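Long-range contact in copper-containing nitrite reductase (PDB 6TFO), which probably reduces nitrite to nitric oxide at copper centres, taking the electron from a cytochrome c: residues I169-K177 against Y188-P198. Sequence-based numbering, arbitrary orientation.
Sequences IDLETVELK and YWTFNGKVPGP
Glu175 and Trp189 pair across an antiparallel beta hairpin of the cupredoxin fold. The extended Glu175 chain runs alongside the indole, CG 3.5 Å from Trp189 CD1, with the carboxylate over one ring face at 25° to its plane. Beyond the hairpin, that carboxylate accepts hydrogen bonds from the copper ligand His222 and from the backbone of Leu219 and Met220, while the Trp189 ring meets that of His271, another ligand of the same copper. Next along this face, the Thr173 methyl CG2 abuts the Phe191 ring, 3.8 Å from CE1, and Leu171 continues the row: CD1 approaches Phe191, and CD2 rests against the Pro198 ring, 4.0 Å from CD. On the other face, Leu176 CD2 lies against Thr190 CG2, while Leu176 CD1 and Val174 face Gly193, where a side chain would come close to both. A type I' turn from Phe191 to Lys194 sets Asn192 beside Glu172; CB leads away, but chi1 of -70° brings the amide back, and OD1 takes the Glu172 N-H in a nearly straight bond of 2.9 Å, the donor above the carbonyl plane. With an alanine here, the backbone bond to Glu172 O could persist, but Glu172 N would probably lose its acceptor and a gap would open beside Leu171 CD2. Thr190 grips Val174 O twice, through N and OG1, each 2.9 Å from that oxygen.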
loop_
_atom_site.group_PDB
_atom_site.type_symbol
_atom_site.label_atom_id
_atom_site.label_comp_id
_atom_site.label_asym_id
_atom_site.label_seq_id
_atom_site.Cartn_x
_atom_site.Cartn_y
_atom_site.Cartn_z
ATOM N N ILE C 169 -28.216 49.640 8.447
ATOM C CA ILE C 169 -26.907 48.939 8.322
ATOM C C ILE C 169 -26.824 48.352 6.906
ATOM O O ILE C 169 -27.810 47.678 6.459
ATOM C CB ILE C 169 -26.746 47.888 9.447
ATOM C CG1 ILE C 169 -26.797 48.538 10.838
ATOM C CG2 ILE C 169 -25.469 47.077 9.248
ATOM C CD1 ILE C 169 -26.659 47.579 12.001
ATOM N N ASP C 170 -25.701 48.598 6.230
ATOM C CA ASP C 170 -25.405 48.052 4.881
ATOM C C ASP C 170 -24.277 47.029 4.977
ATOM O O ASP C 170 -23.175 47.428 5.352
ATOM C CB ASP C 170 -25.060 49.180 3.912
ATOM C CG ASP C 170 -26.308 49.957 3.564
ATOM O OD1 ASP C 170 -27.192 49.376 2.904
ATOM O OD2 ASP C 170 -26.429 51.093 4.043
ATOM N N LEU C 171 -24.570 45.772 4.641
ATOM C CA LEU C 171 -23.575 44.680 4.480
ATOM C C LEU C 171 -23.522 44.246 3.012
ATOM O O LEU C 171 -24.601 44.146 2.374
ATOM C CB LEU C 171 -23.970 43.501 5.370
ATOM C CG LEU C 171 -23.853 43.737 6.873
ATOM C CD1 LEU C 171 -24.423 42.543 7.630
ATOM C CD2 LEU C 171 -22.410 44.040 7.284
ATOM N N GLU C 172 -22.309 43.988 2.514
ATOM C CA GLU C 172 -22.054 43.395 1.178
ATOM C C GLU C 172 -21.264 42.091 1.342
ATOM O O GLU C 172 -20.173 42.117 1.966
ATOM C CB GLU C 172 -21.297 44.374 0.280
ATOM C CG GLU C 172 -21.330 43.977 -1.186
ATOM C CD GLU C 172 -20.414 44.758 -2.114
ATOM O OE1 GLU C 172 -20.579 44.604 -3.344
ATOM O OE2 GLU C 172 -19.517 45.486 -1.614
ATOM N N THR C 173 -21.789 40.992 0.793
ATOM C CA THR C 173 -21.131 39.663 0.806
ATOM C C THR C 173 -20.233 39.592 -0.432
ATOM O O THR C 173 -20.762 39.724 -1.550
ATOM C CB THR C 173 -22.165 38.543 0.978
ATOM O OG1 THR C 173 -23.085 38.538 -0.109
ATOM C CG2 THR C 173 -22.943 38.694 2.270
ATOM N N VAL C 174 -18.925 39.469 -0.205
ATOM C CA VAL C 174 -17.860 39.480 -1.247
ATOM C C VAL C 174 -17.015 38.207 -1.124
ATOM O O VAL C 174 -16.494 37.954 -0.013
ATOM C CB VAL C 174 -16.976 40.726 -1.115
ATOM C CG1 VAL C 174 -15.802 40.681 -2.078
ATOM C CG2 VAL C 174 -17.785 42.001 -1.289
ATOM N N GLU C 175 -16.913 37.442 -2.221
ATOM C CA GLU C 175 -16.003 36.275 -2.369
ATOM C C GLU C 175 -14.725 36.797 -3.022
ATOM O O GLU C 175 -14.826 37.539 -4.034
ATOM C CB GLU C 175 -16.657 35.178 -3.198
ATOM C CG GLU C 175 -18.012 34.738 -2.672
ATOM C CD GLU C 175 -18.782 33.789 -3.571
ATOM O OE1 GLU C 175 -19.856 33.305 -3.169
ATOM O OE2 GLU C 175 -18.322 33.565 -4.680
ATOM N N LEU C 176 -13.568 36.529 -2.423
ATOM C CA LEU C 176 -12.295 37.095 -2.941
ATOM C C LEU C 176 -11.106 36.334 -2.356
ATOM O O LEU C 176 -11.232 35.786 -1.249
ATOM C CB LEU C 176 -12.222 38.593 -2.628
ATOM C CG LEU C 176 -11.627 38.971 -1.272
ATOM C CD1 LEU C 176 -11.421 40.473 -1.176
ATOM C CD2 LEU C 176 -12.504 38.511 -0.126
ATOM N N LYS C 177 -10.011 36.289 -3.117
ATOM C CA LYS C 177 -8.725 35.697 -2.693
ATOM C C LYS C 177 -8.100 36.656 -1.695
ATOM O O LYS C 177 -8.112 37.881 -1.960
ATOM C CB LYS C 177 -7.774 35.476 -3.871
ATOM C CG LYS C 177 -7.974 34.163 -4.608
ATOM C CD LYS C 177 -7.284 34.130 -5.956
ATOM C CE LYS C 177 -7.946 33.192 -6.945
ATOM N NZ LYS C 177 -7.511 33.489 -8.328
ATOM N N TYR C 188 -11.489 33.564 0.398
ATOM C CA TYR C 188 -12.342 33.998 1.518
ATOM C C TYR C 188 -13.720 34.370 0.976
ATOM O O TYR C 188 -13.830 34.879 -0.181
ATOM C CB TYR C 188 -11.695 35.175 2.242
ATOM C CG TYR C 188 -10.439 34.836 3.006
ATOM C CD1 TYR C 188 -9.203 34.853 2.390
ATOM C CD2 TYR C 188 -10.485 34.509 4.354
ATOM C CE1 TYR C 188 -8.042 34.586 3.097
ATOM C CE2 TYR C 188 -9.335 34.236 5.073
ATOM C CZ TYR C 188 -8.112 34.270 4.442
ATOM O OH TYR C 188 -6.980 33.955 5.132
ATOM N N TRP C 189 -14.736 34.068 1.783
ATOM C CA TRP C 189 -16.090 34.667 1.725
ATOM C C TRP C 189 -16.247 35.607 2.928
ATOM O O TRP C 189 -15.952 35.178 4.055
ATOM C CB TRP C 189 -17.175 33.582 1.700
ATOM C CG TRP C 189 -17.012 32.567 0.616
ATOM C CD1 TRP C 189 -16.233 32.675 -0.493
ATOM C CD2 TRP C 189 -17.700 31.308 0.509
ATOM N NE1 TRP C 189 -16.360 31.554 -1.262
ATOM C CE2 TRP C 189 -17.246 30.691 -0.673
ATOM C CE3 TRP C 189 -18.631 30.630 1.296
ATOM C CZ2 TRP C 189 -17.700 29.440 -1.085
ATOM C CZ3 TRP C 189 -19.088 29.397 0.883
ATOM C CH2 TRP C 189 -18.628 28.812 -0.294
ATOM N N THR C 190 -16.692 36.843 2.700
ATOM C CA THR C 190 -16.654 37.921 3.722
ATOM C C THR C 190 -17.913 38.786 3.685
ATOM O O THR C 190 -18.623 38.818 2.659
ATOM C CB THR C 190 -15.447 38.836 3.508
ATOM O OG1 THR C 190 -15.670 39.570 2.305
ATOM C CG2 THR C 190 -14.147 38.066 3.439
ATOM N N PHE C 191 -18.135 39.491 4.796
ATOM C CA PHE C 191 -18.932 40.738 4.853
ATOM C C PHE C 191 -17.937 41.888 4.624
ATOM O O PHE C 191 -17.002 42.044 5.434
ATOM C CB PHE C 191 -19.694 40.777 6.176
ATOM C CG PHE C 191 -20.682 39.656 6.401
ATOM C CD1 PHE C 191 -21.903 39.646 5.763
ATOM C CD2 PHE C 191 -20.423 38.659 7.318
ATOM C CE1 PHE C 191 -22.834 38.650 6.024
ATOM C CE2 PHE C 191 -21.343 37.662 7.586
ATOM C CZ PHE C 191 -22.559 37.662 6.948
ATOM N N ASN C 192 -18.062 42.575 3.482
ATOM C CA ASN C 192 -17.357 43.845 3.173
ATOM C C ASN C 192 -15.854 43.600 3.033
ATOM O O ASN C 192 -15.069 44.511 3.333
ATOM C CB ASN C 192 -17.724 44.912 4.207
ATOM C CG ASN C 192 -19.161 45.343 4.028
ATOM O OD1 ASN C 192 -20.088 44.608 4.353
ATOM N ND2 ASN C 192 -19.353 46.485 3.393
ATOM N N GLY C 193 -15.477 42.427 2.528
ATOM C CA GLY C 193 -14.108 42.145 2.044
ATOM C C GLY C 193 -13.087 41.999 3.159
ATOM O O GLY C 193 -11.888 42.116 2.838
ATOM N N LYS C 194 -13.517 41.752 4.407
ATOM C CA LYS C 194 -12.596 41.614 5.569
ATOM C C LYS C 194 -13.130 40.590 6.580
ATOM O O LYS C 194 -14.328 40.258 6.549
ATOM C CB LYS C 194 -12.356 42.990 6.191
ATOM C CG LYS C 194 -11.084 43.683 5.737
ATOM C CD LYS C 194 -11.260 45.156 5.438
ATOM C CE LYS C 194 -9.982 45.961 5.613
ATOM N NZ LYS C 194 -8.760 45.180 5.271
ATOM N N VAL C 195 -12.233 40.083 7.429
ATOM C CA VAL C 195 -12.534 39.020 8.431
ATOM C C VAL C 195 -11.934 39.470 9.754
ATOM O O VAL C 195 -10.728 39.683 9.818
ATOM C CB VAL C 195 -11.973 37.644 8.020
ATOM C CG1 VAL C 195 -12.269 36.566 9.054
ATOM C CG2 VAL C 195 -12.492 37.219 6.666
ATOM N N PRO C 196 -12.745 39.663 10.820
ATOM C CA PRO C 196 -14.204 39.536 10.747
ATOM C C PRO C 196 -14.900 40.677 9.989
ATOM O O PRO C 196 -14.257 41.643 9.649
ATOM C CB PRO C 196 -14.638 39.584 12.220
ATOM C CG PRO C 196 -13.558 40.427 12.880
ATOM C CD PRO C 196 -12.287 39.995 12.175
ATOM N N GLY C 197 -16.204 40.523 9.756
ATOM C CA GLY C 197 -17.076 41.537 9.133
ATOM C C GLY C 197 -17.129 42.826 9.956
ATOM O O GLY C 197 -16.501 42.930 11.011
ATOM N N PRO C 198 -17.840 43.870 9.474
ATOM C CA PRO C 198 -17.933 45.132 10.206
ATOM C C PRO C 198 -18.446 44.907 11.631
ATOM O O PRO C 198 -19.296 44.054 11.799
ATOM C CB PRO C 198 -18.917 45.957 9.365
ATOM C CG PRO C 198 -18.728 45.406 7.968
ATOM C CD PRO C 198 -18.539 43.921 8.183
#